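Local coordinates for CELL WALL surface anchor family protein (Streptococcus pneumoniae, PDB 2WW8) that serves as the adhesin of the pneumococcal pilus, a modular surface protein with a probable integrin I-like domain that probably takes part in host cell recognition, at residues A[752-757]-A[805-810]; A[253-258]-A[336-341]; A[51-56]-A[724-729]; A[597-602]-A[660-665]. All blocks are in the same frame, centred on the assembly; numbering follows the deposited sequence. Where two conformers were deposited one is given.

Contact 1: residues A[752-757]-A[805-810]; sequences RGAVFS and SEPAGY
Val755 and Ser805 pair at the mouth of an antiparallel ladder in a prealbumin-like (CNA_B) domain, where strand 755-761 begins just as strand 797-805 ends. Two backbone bonds make this a hydrogen-bonded pair: Val755 N gives to Ser805 O at 3.0 Å, and Ser805 N returns to Val755 O at 3.2 Å. Ser805 O also meets the CA of Ala754 in a CA-H...O contact. Beyond the pair the chains stay close without further direct bonds.

Pro807 makes the van der Waals contacts, packing on 752-757 through CB, CG and CD. Pro807 CB sits 3.4 Å from Arg752 O. The apolar part is the Ala754 methyl, against which CG and CD lie, Pro807 CG being 3.8 Å from Ala754 CB. Leu751 and Asn854 also touch this proline, so strand 849-854 borders the same spot. Pro807 also opens a type II turn through Ala808 and Gly809 to Tyr810, closed by a weak bond from Tyr810 N to Pro807 O.

Polar side-chain chemistry runs through one water. With chi1 at 75°, the Ser805 hydroxyl stands between its own backbone N and carbonyl carbon, beside CB and CG2 of Val755. From there it donates to the water, which in turn gives its two protons to backbone carbonyls. Three bonds therefore hold this water where the strands part: Ser805 OG lies 2.6 Å from its oxygen, and Gly753 O and Glu806 O are each 2.7 Å from it.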
loop_
_atom_site.group_PDB
_atom_site.type_symbol
_atom_site.label_atom_id
_atom_site.label_comp_id
_atom_site.label_asym_id
_atom_site.label_seq_id
_atom_site.Cartn_x
_atom_site.Cartn_y
_atom_site.Cartn_z
ATOM N N ARG A 752 -77.405 -35.103 48.394
ATOM C CA ARG A 752 -76.563 -34.472 49.414
ATOM C C ARG A 752 -76.249 -35.522 50.481
ATOM O O ARG A 752 -77.084 -36.366 50.810
ATOM C CB ARG A 752 -77.315 -33.325 50.096
ATOM C CG ARG A 752 -76.605 -32.618 51.248
ATOM C CD ARG A 752 -77.557 -31.593 51.904
ATOM N NE ARG A 752 -78.835 -32.221 52.266
ATOM C CZ ARG A 752 -79.656 -31.844 53.259
ATOM N NH1 ARG A 752 -79.382 -30.810 54.063
ATOM N NH2 ARG A 752 -80.789 -32.522 53.454
ATOM N N GLY A 753 -75.048 -35.470 51.030
ATOM C CA GLY A 753 -74.785 -36.282 52.191
ATOM C C GLY A 753 -74.160 -37.636 51.918
ATOM O O GLY A 753 -74.032 -38.414 52.856
ATOM N N ALA A 754 -73.759 -37.940 50.679
ATOM C CA ALA A 754 -72.951 -39.161 50.467
ATOM C C ALA A 754 -71.495 -38.832 50.794
ATOM O O ALA A 754 -71.085 -37.682 50.646
ATOM C CB ALA A 754 -73.069 -39.700 49.012
ATOM N N VAL A 755 -70.716 -39.827 51.192
ATOM C CA VAL A 755 -69.316 -39.614 51.578
ATOM C C VAL A 755 -68.404 -40.525 50.752
ATOM O O VAL A 755 -68.624 -41.730 50.670
ATOM C CB VAL A 755 -69.114 -39.855 53.083
ATOM C CG1 VAL A 755 -67.637 -39.775 53.466
ATOM C CG2 VAL A 755 -69.981 -38.872 53.920
ATOM N N PHE A 756 -67.387 -39.956 50.117
ATOM C CA PHE A 756 -66.511 -40.716 49.229
ATOM C C PHE A 756 -65.058 -40.406 49.567
ATOM O O PHE A 756 -64.786 -39.345 50.136
ATOM C CB PHE A 756 -66.724 -40.259 47.788
ATOM C CG PHE A 756 -68.031 -40.732 47.177
ATOM C CD1 PHE A 756 -69.229 -40.119 47.505
ATOM C CD2 PHE A 756 -68.047 -41.762 46.250
ATOM C CE1 PHE A 756 -70.418 -40.518 46.936
ATOM C CE2 PHE A 756 -69.247 -42.192 45.678
ATOM C CZ PHE A 756 -70.426 -41.567 46.016
ATOM N N SER A 757 -64.154 -41.304 49.185
ATOM C CA SER A 757 -62.739 -41.084 49.353
ATOM C C SER A 757 -62.077 -41.485 48.051
ATOM O O SER A 757 -62.352 -42.560 47.527
ATOM C CB SER A 757 -62.196 -41.906 50.524
ATOM O OG SER A 757 -62.687 -41.384 51.748
ATOM N N SER A 805 -70.084 -43.952 52.475
ATOM C CA SER A 805 -71.443 -44.107 52.969
ATOM C C SER A 805 -72.477 -43.462 52.032
ATOM O O SER A 805 -72.264 -42.378 51.486
ATOM C CB SER A 805 -71.559 -43.557 54.392
ATOM O OG SER A 805 -71.571 -42.145 54.426
ATOM N N GLU A 806 -73.576 -44.169 51.804
ATOM C CA GLU A 806 -74.711 -43.702 51.019
ATOM C C GLU A 806 -75.395 -42.532 51.747
ATOM O O GLU A 806 -75.248 -42.360 52.953
ATOM C CB GLU A 806 -75.704 -44.860 50.869
ATOM C CG GLU A 806 -76.629 -45.026 52.087
ATOM C CD GLU A 806 -76.003 -45.741 53.298
ATOM O OE1 GLU A 806 -74.883 -46.321 53.210
ATOM O OE2 GLU A 806 -76.665 -45.728 54.359
ATOM N N PRO A 807 -76.191 -41.736 51.042
ATOM C CA PRO A 807 -76.939 -40.750 51.815
ATOM C C PRO A 807 -78.175 -41.339 52.472
ATOM O O PRO A 807 -78.588 -42.418 52.056
ATOM C CB PRO A 807 -77.376 -39.744 50.755
ATOM C CG PRO A 807 -76.832 -40.193 49.511
ATOM C CD PRO A 807 -76.464 -41.631 49.598
ATOM N N ALA A 808 -78.743 -40.644 53.465
ATOM C CA ALA A 808 -79.909 -41.059 54.220
ATOM C C ALA A 808 -80.986 -41.348 53.175
ATOM O O ALA A 808 -81.060 -40.601 52.198
ATOM C CB ALA A 808 -80.361 -39.926 55.197
ATOM N N GLY A 809 -81.773 -42.414 53.343
ATOM C CA GLY A 809 -82.800 -42.797 52.382
ATOM C C GLY A 809 -82.390 -43.704 51.227
ATOM O O GLY A 809 -83.230 -44.087 50.395
ATOM N N TYR A 810 -81.115 -44.096 51.211
ATOM C CA TYR A 810 -80.581 -44.914 50.114
ATOM C C TYR A 810 -80.099 -46.256 50.654
ATOM O O TYR A 810 -79.767 -46.364 51.850
ATOM C CB TYR A 810 -79.546 -44.081 49.324
ATOM C CG TYR A 810 -80.319 -43.025 48.557
ATOM C CD1 TYR A 810 -80.753 -41.871 49.207
ATOM C CD2 TYR A 810 -80.649 -43.225 47.207
ATOM C CE1 TYR A 810 -81.511 -40.914 48.545
ATOM C CE2 TYR A 810 -81.428 -42.304 46.522
ATOM C CZ TYR A 810 -81.836 -41.152 47.202
ATOM O OH TYR A 810 -82.566 -40.225 46.525
HETATM O O HOH W 1 -73.679 -40.668 54.300
#

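Contact 2: residues A[253-258]-A[336-341]; sequences EATRSL and NKVPTE
Arg256 lies along Val338, and its NE donates a hydrogen bond to the backbone carbonyl of Lys335, the residue just before 336-341. Arg256 thus reaches from helix 247-263 to the backbone at Lys335. The carbonyl oxygen of Val338 comes near the same group, with Val338 O 2.9 Å from Arg256 NH2 and oblique to the guanidinium.

The arginine chain is extended from CG to NE (chi2 172°, chi3 174°) and runs antiparallel to the Val338 side chain, with Val338 CB 3.8 Å from Arg256 NE. Over one face of the guanidinium comes the methyl of Thr340, whose side chain crosses the arginine at about a right angle; Thr340 CG2 is 3.8 Å from Arg256 NH1. Val338 thus lies along the chain and Thr340 covers part of its flat end.

Deeper in, Val338 points its two methyls at the helix. Val338 CG2 packs 4.0 Å from Thr255 CG2, the branch anti to the backbone N, while the Thr255 hydroxyl bonds back to the carbonyl of Ala251 in its own helix. Thr255 and Val338 both continue onto strand 225-232, touching Ile229 and Leu231 respectively.

A helix and a loop segment tucked beside it, both on strand 225-232 of the parallel sheet, give the layering of a Rossmann-like alpha/beta domain, consistent with an integrin I-type (von Willebrand A) fold.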
loop_
_atom_site.group_PDB
_atom_site.type_symbol
_atom_site.label_atom_id
_atom_site.label_comp_id
_atom_site.label_asym_id
_atom_site.label_seq_id
_atom_site.Cartn_x
_atom_site.Cartn_y
_atom_site.Cartn_z
ATOM N N GLU A 253 25.386 10.056 -8.083
ATOM C CA GLU A 253 24.021 10.192 -7.571
ATOM C C GLU A 253 23.297 11.415 -8.169
ATOM O O GLU A 253 22.086 11.311 -8.438
ATOM C CB GLU A 253 23.961 10.234 -6.041
ATOM C CG GLU A 253 24.548 8.977 -5.332
ATOM C CD GLU A 253 24.886 9.124 -3.816
ATOM O OE1 GLU A 253 24.890 10.260 -3.258
ATOM O OE2 GLU A 253 25.190 8.084 -3.164
ATOM N N ALA A 254 24.001 12.545 -8.345
ATOM C CA ALA A 254 23.409 13.742 -8.949
ATOM C C ALA A 254 23.034 13.426 -10.425
ATOM O O ALA A 254 21.948 13.768 -10.869
ATOM C CB ALA A 254 24.364 14.934 -8.905
ATOM N N THR A 255 23.915 12.744 -11.163
ATOM C CA THR A 255 23.627 12.383 -12.552
ATOM C C THR A 255 22.346 11.535 -12.662
ATOM O O THR A 255 21.461 11.885 -13.473
ATOM C CB THR A 255 24.841 11.694 -13.201
ATOM O OG1 THR A 255 25.949 12.589 -13.151
ATOM C CG2 THR A 255 24.632 11.222 -14.663
ATOM N N ARG A 256 22.269 10.477 -11.842
ATOM C CA ARG A 256 21.088 9.618 -11.799
ATOM C C ARG A 256 19.822 10.436 -11.530
ATOM O O ARG A 256 18.820 10.115 -12.176
ATOM C CB ARG A 256 21.183 8.465 -10.796
ATOM C CG ARG A 256 22.290 7.454 -11.212
ATOM C CD ARG A 256 22.477 6.429 -10.080
ATOM N NE ARG A 256 23.415 5.463 -10.634
ATOM C CZ ARG A 256 24.139 4.593 -9.945
ATOM N NH1 ARG A 256 24.010 4.552 -8.616
ATOM N NH2 ARG A 256 24.956 3.773 -10.622
ATOM N N SER A 257 19.873 11.404 -10.603
ATOM C CA SER A 257 18.666 12.188 -10.281
ATOM C C SER A 257 18.294 13.122 -11.422
ATOM O O SER A 257 17.121 13.261 -11.716
ATOM C CB SER A 257 18.720 12.973 -8.973
ATOM O OG SER A 257 17.530 13.740 -8.898
ATOM N N LEU A 258 19.284 13.720 -12.067
ATOM C CA LEU A 258 19.059 14.544 -13.246
ATOM C C LEU A 258 18.431 13.724 -14.407
ATOM O O LEU A 258 17.494 14.165 -15.063
ATOM C CB LEU A 258 20.372 15.216 -13.707
ATOM C CG LEU A 258 20.273 16.054 -14.996
ATOM C CD1 LEU A 258 19.320 17.234 -14.800
ATOM C CD2 LEU A 258 21.632 16.516 -15.514
ATOM N N ASN A 336 22.244 2.516 -14.298
ATOM C CA ASN A 336 23.176 1.526 -13.709
ATOM C C ASN A 336 24.605 1.577 -14.246
ATOM O O ASN A 336 25.512 0.940 -13.685
ATOM C CB ASN A 336 22.690 0.089 -13.919
ATOM C CG ASN A 336 21.492 -0.262 -13.029
ATOM O OD1 ASN A 336 21.335 0.308 -11.948
ATOM N ND2 ASN A 336 20.638 -1.176 -13.477
ATOM N N LYS A 337 24.803 2.280 -15.354
ATOM C CA LYS A 337 26.148 2.448 -15.922
ATOM C C LYS A 337 26.843 3.666 -15.389
ATOM O O LYS A 337 28.078 3.797 -15.557
ATOM C CB LYS A 337 26.082 2.541 -17.456
ATOM C CG LYS A 337 25.890 1.069 -17.869
ATOM C CD LYS A 337 25.722 0.908 -19.332
ATOM C CE LYS A 337 27.070 0.530 -19.904
ATOM N NZ LYS A 337 26.925 0.550 -21.421
ATOM N N VAL A 338 26.066 4.578 -14.797
ATOM C CA VAL A 338 26.650 5.759 -14.147
ATOM C C VAL A 338 27.640 5.279 -13.049
ATOM O O VAL A 338 27.211 4.576 -12.174
ATOM C CB VAL A 338 25.583 6.675 -13.541
ATOM C CG1 VAL A 338 26.280 7.847 -12.866
ATOM C CG2 VAL A 338 24.608 7.205 -14.635
ATOM N N PRO A 339 28.934 5.675 -13.094
ATOM C CA PRO A 339 29.887 5.231 -12.093
ATOM C C PRO A 339 29.646 5.992 -10.766
ATOM O O PRO A 339 29.317 7.195 -10.814
ATOM C CB PRO A 339 31.238 5.644 -12.705
ATOM C CG PRO A 339 30.910 6.886 -13.492
ATOM C CD PRO A 339 29.556 6.569 -14.088
ATOM N N THR A 340 29.846 5.315 -9.635
ATOM C CA THR A 340 29.904 6.033 -8.333
ATOM C C THR A 340 31.263 5.894 -7.622
ATOM O O THR A 340 31.381 6.179 -6.415
ATOM C CB THR A 340 28.800 5.536 -7.362
ATOM O OG1 THR A 340 28.886 4.105 -7.271
ATOM C CG2 THR A 340 27.436 5.957 -7.890
ATOM N N GLU A 341 32.255 5.429 -8.386
ATOM C CA GLU A 341 33.638 5.268 -7.912
ATOM C C GLU A 341 34.510 5.684 -9.071
ATOM O O GLU A 341 34.046 5.650 -10.237
ATOM C CB GLU A 341 33.933 3.775 -7.633
ATOM C CG GLU A 341 32.921 3.053 -6.721
ATOM C CD GLU A 341 33.027 3.412 -5.236
ATOM O OE1 GLU A 341 34.023 4.044 -4.789
ATOM O OE2 GLU A 341 32.097 3.046 -4.486
#

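Contact 3: residues A[51-56]-A[724-729]; sequences VIKETG and YPEITI
Ile52 and Ile729 form the apolar centre, standing next to each other with the same heading on two parallel strands of a prealbumin-like (CNA_B) domain. The CG2 methyl of Ile52 is 3.8 Å from CD1 of Ile729, and Ile727 lies on the same face, its CD1 looser against Ile52 CG1. Phe67 and Phe91 also touch Ile52, while Val129 meets Ile727, so this face looks into the body of the domain.

On the other face Val51 packs on Tyr724. The valine CG2, placed beside its backbone N, comes obliquely to the ring, with Val51 CG2 3.5 Å from Tyr724 CE1. The same ring makes a cation-pi contact with Lys49.

Between the faces runs a regular parallel ladder, Val51 to Glu54 matched with Glu726 to Ile729. Five backbone bonds alternate in direction along it. Lys53 is held through both its groups: Lys53 N gives to Ile727 O at 2.8 Å, and Lys53 O accepts from Ile729 N at 2.7 Å. The fifth bond runs from Thr55 N to Ile729 O, and Thr55 bonds on to Lys731. The two strands come from distant parts of the sequence, so the chain closes this domain only on its return.

At the polar edge the extended Lys53 crosses the Glu726 side chain, touching it through CD and CE. The carboxylate has its salt bridge elsewhere, to Arg137 on the neighbouring strand. The lysine ammonium stays beyond salt-bridge range, with Lys53 NZ 4.4 Å from Glu726 OE1.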
loop_
_atom_site.group_PDB
_atom_site.type_symbol
_atom_site.label_atom_id
_atom_site.label_comp_id
_atom_site.label_asym_id
_atom_site.label_seq_id
_atom_site.Cartn_x
_atom_site.Cartn_y
_atom_site.Cartn_z
ATOM N N VAL A 51 -37.650 -17.253 16.725
ATOM C CA VAL A 51 -37.507 -18.653 17.116
ATOM C C VAL A 51 -38.122 -18.821 18.525
ATOM O O VAL A 51 -37.953 -17.940 19.378
ATOM C CB VAL A 51 -36.004 -19.088 17.039
ATOM C CG1 VAL A 51 -35.734 -20.451 17.696
ATOM C CG2 VAL A 51 -35.462 -19.037 15.594
ATOM N N ILE A 52 -38.858 -19.914 18.763
ATOM C CA ILE A 52 -39.430 -20.210 20.089
ATOM C C ILE A 52 -38.976 -21.559 20.632
ATOM O O ILE A 52 -39.102 -22.583 19.964
ATOM C CB ILE A 52 -40.968 -20.181 20.165
ATOM C CG1 ILE A 52 -41.569 -18.922 19.530
ATOM C CG2 ILE A 52 -41.393 -20.189 21.624
ATOM C CD1 ILE A 52 -42.046 -19.105 18.090
ATOM N N LYS A 53 -38.426 -21.520 21.841
ATOM C CA LYS A 53 -38.046 -22.703 22.602
ATOM C C LYS A 53 -39.052 -22.880 23.739
ATOM O O LYS A 53 -39.520 -21.872 24.297
ATOM C CB LYS A 53 -36.659 -22.560 23.240
ATOM C CG LYS A 53 -35.493 -22.716 22.288
ATOM C CD LYS A 53 -34.182 -22.770 23.050
ATOM C CE LYS A 53 -33.087 -23.213 22.104
ATOM N NZ LYS A 53 -31.957 -23.780 22.891
ATOM N N GLU A 54 -39.353 -24.147 24.056
ATOM C CA GLU A 54 -40.154 -24.523 25.235
ATOM C C GLU A 54 -39.402 -25.444 26.199
ATOM O O GLU A 54 -38.856 -26.478 25.790
ATOM C CB GLU A 54 -41.488 -25.135 24.816
ATOM C CG GLU A 54 -42.307 -24.245 23.882
ATOM C CD GLU A 54 -43.806 -24.407 24.077
ATOM O OE1 GLU A 54 -44.207 -25.463 24.628
ATOM O OE2 GLU A 54 -44.567 -23.491 23.679
ATOM N N THR A 55 -39.349 -25.042 27.469
ATOM C CA THR A 55 -38.811 -25.919 28.519
ATOM C C THR A 55 -39.869 -26.391 29.545
ATOM O O THR A 55 -40.957 -25.815 29.658
ATOM C CB THR A 55 -37.606 -25.289 29.264
ATOM O OG1 THR A 55 -38.042 -24.122 29.984
ATOM C CG2 THR A 55 -36.454 -24.984 28.291
ATOM N N GLY A 56 -39.539 -27.437 30.299
ATOM C CA GLY A 56 -40.434 -27.990 31.313
ATOM C C GLY A 56 -39.628 -28.513 32.487
ATOM O O GLY A 56 -38.864 -27.749 33.080
ATOM N N TYR A 724 -31.333 -12.639 15.655
ATOM C CA TYR A 724 -32.766 -12.906 15.730
ATOM C C TYR A 724 -33.196 -13.132 17.180
ATOM O O TYR A 724 -32.418 -13.635 17.988
ATOM C CB TYR A 724 -33.194 -14.038 14.784
ATOM C CG TYR A 724 -32.590 -15.352 15.172
ATOM C CD1 TYR A 724 -33.145 -16.099 16.213
ATOM C CD2 TYR A 724 -31.458 -15.829 14.524
ATOM C CE1 TYR A 724 -32.585 -17.293 16.599
ATOM C CE2 TYR A 724 -30.892 -17.040 14.898
ATOM C CZ TYR A 724 -31.474 -17.760 15.934
ATOM O OH TYR A 724 -30.940 -18.952 16.345
ATOM N N PRO A 725 -34.435 -12.736 17.507
ATOM C CA PRO A 725 -35.010 -13.045 18.830
ATOM C C PRO A 725 -35.401 -14.511 19.036
ATOM O O PRO A 725 -36.010 -15.124 18.148
ATOM C CB PRO A 725 -36.239 -12.123 18.927
ATOM C CG PRO A 725 -36.597 -11.824 17.510
ATOM C CD PRO A 725 -35.350 -11.950 16.656
ATOM N N GLU A 726 -35.023 -15.044 20.199
ATOM C CA GLU A 726 -35.416 -16.361 20.687
ATOM C C GLU A 726 -36.183 -16.239 22.013
ATOM O O GLU A 726 -35.613 -15.904 23.059
ATOM C CB GLU A 726 -34.201 -17.289 20.792
ATOM C CG GLU A 726 -34.449 -18.542 21.589
ATOM C CD GLU A 726 -33.185 -19.009 22.269
ATOM O OE1 GLU A 726 -32.365 -19.576 21.515
ATOM O OE2 GLU A 726 -33.027 -18.814 23.509
ATOM N N ILE A 727 -37.489 -16.487 21.954
ATOM C CA ILE A 727 -38.287 -16.642 23.177
ATOM C C ILE A 727 -38.162 -18.042 23.767
ATOM O O ILE A 727 -38.285 -19.046 23.062
ATOM C CB ILE A 727 -39.781 -16.396 23.002
ATOM C CG1 ILE A 727 -40.026 -15.036 22.369
ATOM C CG2 ILE A 727 -40.415 -16.355 24.378
ATOM C CD1 ILE A 727 -41.018 -15.101 21.244
ATOM N N THR A 728 -37.895 -18.078 25.068
ATOM C CA THR A 728 -37.945 -19.311 25.827
ATOM C C THR A 728 -39.229 -19.290 26.670
ATOM O O THR A 728 -39.484 -18.370 27.464
ATOM C CB THR A 728 -36.658 -19.572 26.628
ATOM O OG1 THR A 728 -35.578 -19.680 25.698
ATOM C CG2 THR A 728 -36.746 -20.891 27.420
ATOM N N ILE A 729 -40.056 -20.303 26.436
ATOM C CA ILE A 729 -41.271 -20.481 27.238
ATOM C C ILE A 729 -41.103 -21.596 28.254
ATOM O O ILE A 729 -40.839 -22.749 27.900
ATOM C CB ILE A 729 -42.532 -20.670 26.399
ATOM C CG1 ILE A 729 -42.960 -19.307 25.842
ATOM C CG2 ILE A 729 -43.645 -21.218 27.281
ATOM C CD1 ILE A 729 -43.741 -19.395 24.553
#

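Contact 4: residues A[597-602]-A[660-665]; sequences TITDPM and RIRVTG
Thr599 and Arg660 cross at a slant on one face of the antiparallel pair 597-601 and 660-665, the threonine methyl meeting the aliphatic part of the arginine. Thr599 CG2 is 3.6 Å from Arg660 CD. With CG anti to its own backbone N (chi1 165°), the arginine runs past Pro601, where Arg660 CB is 3.8 Å from Pro601 CA, then bends at chi3 (87°) to carry the guanidinium away. There its NH2 forms a salt bridge with Asp655 on strand 651-655, which flanks 660-668 in the sheet.

The opposite face is turned inward. Ile598 and Val663 stand directly across from each other, CB to CB, and Ile598 goes on to touch Leu208 and Val210. Further along, Met602 folds back through two bends, bringing Met602 CE to 3.9 Å from Ile661 CD1; Tyr678 touches both residues. Asp600 shares this buried side, and its OD2 is hydrogen-bonded to the Tyr678 hydroxyl.

The backbones join through two hydrogen-bonded pairs, Ile598 with Val663 and Asp600 with Ile661. Ile598 N lies 2.7 Å from Val663 O, and Ile661 N 2.9 Å from Asp600 O. At the far end a water links Thr597 OG1 to Gly665 N.

The chemistry is thus divided by face in this Ig-like domain. On one, Arg660 has its salt bridge to Asp655 and Arg662 only a long, weak pair with the same aspartate; the other, with one hydrogen-bonded carboxylate among its hydrocarbons, packs against strands 203-218 and 673-682, outside this sheet.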
loop_
_atom_site.group_PDB
_atom_site.type_symbol
_atom_site.label_atom_id
_atom_site.label_comp_id
_atom_site.label_asym_id
_atom_site.label_seq_id
_atom_site.Cartn_x
_atom_site.Cartn_y
_atom_site.Cartn_z
ATOM N N THR A 597 -8.400 19.270 -3.729
ATOM C CA THR A 597 -9.439 18.952 -2.746
ATOM C C THR A 597 -9.861 17.480 -2.776
ATOM O O THR A 597 -10.184 16.904 -3.821
ATOM C CB THR A 597 -10.670 19.855 -3.075
ATOM O OG1 THR A 597 -10.236 21.219 -2.945
ATOM C CG2 THR A 597 -11.864 19.631 -2.133
ATOM N N ILE A 598 -9.929 16.851 -1.623
ATOM C CA ILE A 598 -10.600 15.554 -1.582
ATOM C C ILE A 598 -12.019 15.759 -1.080
ATOM O O ILE A 598 -12.192 16.431 -0.060
ATOM C CB ILE A 598 -9.910 14.578 -0.651
ATOM C CG1 ILE A 598 -8.485 14.310 -1.111
ATOM C CG2 ILE A 598 -10.754 13.259 -0.539
ATOM C CD1 ILE A 598 -7.629 13.594 -0.089
ATOM N N THR A 599 -13.003 15.177 -1.765
ATOM C CA THR A 599 -14.392 15.230 -1.322
ATOM C C THR A 599 -14.826 13.804 -1.032
ATOM O O THR A 599 -14.776 12.892 -1.901
ATOM C CB THR A 599 -15.315 15.839 -2.386
ATOM O OG1 THR A 599 -14.809 17.145 -2.739
ATOM C CG2 THR A 599 -16.779 15.980 -1.864
ATOM N N ASP A 600 -15.264 13.611 0.208
ATOM C CA ASP A 600 -15.475 12.260 0.763
ATOM C C ASP A 600 -16.770 12.184 1.588
ATOM O O ASP A 600 -16.732 12.283 2.834
ATOM C CB ASP A 600 -14.263 11.830 1.594
ATOM C CG ASP A 600 -14.365 10.406 2.133
ATOM O OD1 ASP A 600 -15.255 9.611 1.744
ATOM O OD2 ASP A 600 -13.531 10.063 2.992
ATOM N N PRO A 601 -17.917 11.973 0.892
ATOM C CA PRO A 601 -19.214 11.816 1.563
ATOM C C PRO A 601 -19.287 10.438 2.235
ATOM O O PRO A 601 -18.788 9.438 1.660
ATOM C CB PRO A 601 -20.244 11.946 0.428
ATOM C CG PRO A 601 -19.522 12.092 -0.847
ATOM C CD PRO A 601 -18.031 11.869 -0.576
ATOM N N MET A 602 -19.800 10.383 3.471
ATOM C CA MET A 602 -20.079 9.061 4.032
ATOM C C MET A 602 -21.136 8.322 3.173
ATOM O O MET A 602 -22.076 8.962 2.658
ATOM C CB MET A 602 -20.581 9.240 5.461
ATOM C CG MET A 602 -19.568 9.827 6.413
ATOM S SD MET A 602 -17.970 8.983 6.600
ATOM C CE MET A 602 -16.942 9.907 5.475
ATOM N N ARG A 660 -20.176 14.796 5.103
ATOM C CA ARG A 660 -19.098 14.715 4.133
ATOM C C ARG A 660 -17.831 15.375 4.677
ATOM O O ARG A 660 -17.904 16.458 5.235
ATOM C CB ARG A 660 -19.608 15.393 2.861
ATOM C CG ARG A 660 -18.582 15.750 1.849
ATOM C CD ARG A 660 -19.294 16.308 0.662
ATOM N NE ARG A 660 -19.492 17.732 0.838
ATOM C CZ ARG A 660 -20.556 18.403 0.404
ATOM N NH1 ARG A 660 -21.549 17.791 -0.249
ATOM N NH2 ARG A 660 -20.663 19.694 0.661
ATOM N N ILE A 661 -16.705 14.699 4.508
ATOM C CA ILE A 661 -15.393 15.247 4.857
ATOM C C ILE A 661 -14.879 15.886 3.570
ATOM O O ILE A 661 -14.997 15.286 2.474
ATOM C CB ILE A 661 -14.413 14.135 5.282
ATOM C CG1 ILE A 661 -14.952 13.481 6.568
ATOM C CG2 ILE A 661 -12.939 14.662 5.444
ATOM C CD1 ILE A 661 -14.184 12.273 6.988
ATOM N N ARG A 662 -14.290 17.074 3.713
ATOM C CA ARG A 662 -13.467 17.633 2.644
ATOM C C ARG A 662 -12.058 17.911 3.175
ATOM O O ARG A 662 -11.846 18.428 4.311
ATOM C CB ARG A 662 -14.075 18.929 2.079
ATOM C CG ARG A 662 -15.373 18.635 1.337
ATOM C CD ARG A 662 -16.335 19.788 1.398
ATOM N NE ARG A 662 -15.614 20.996 1.066
ATOM C CZ ARG A 662 -15.635 22.131 1.767
ATOM N NH1 ARG A 662 -16.394 22.296 2.871
ATOM N NH2 ARG A 662 -14.887 23.121 1.304
ATOM N N VAL A 663 -11.092 17.608 2.317
ATOM C CA VAL A 663 -9.730 18.055 2.606
ATOM C C VAL A 663 -9.357 19.049 1.504
ATOM O O VAL A 663 -9.361 18.700 0.320
ATOM C CB VAL A 663 -8.720 16.880 2.669
ATOM C CG1 VAL A 663 -7.288 17.440 2.954
ATOM C CG2 VAL A 663 -9.141 15.779 3.618
ATOM N N THR A 664 -9.032 20.275 1.909
ATOM C CA THR A 664 -8.673 21.359 1.013
ATOM C C THR A 664 -7.211 21.730 1.152
ATOM O O THR A 664 -6.597 21.397 2.149
ATOM C CB THR A 664 -9.575 22.602 1.255
ATOM O OG1 THR A 664 -9.310 23.096 2.561
ATOM C CG2 THR A 664 -11.124 22.296 1.134
ATOM N N GLY A 665 -6.661 22.397 0.144
ATOM C CA GLY A 665 -5.353 23.017 0.241
ATOM C C GLY A 665 -4.210 22.038 0.016
ATOM O O GLY A 665 -3.229 22.133 0.735
HETATM O O HOH W 2 -8.666 23.037 -2.032
#

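The four contacts are spread along an elongated chain and none touches another. Contacts 1 and 3 sit in two different prealbumin-like domains, with centres about 50 Å apart; contact 4 belongs to the Ig-like domain and contact 2 to the alpha/beta domain. Contact 3 is the most buried, a parallel ladder whose strands bracket both contact 2 and contact 4 in sequence. Contact 4 is antiparallel, with one buried face and one charged. Contact 1, a short strand end, is only partly buried and leans on a water. Contact 2 alone has no beta pairing: side chains, chiefly an arginine, carry it.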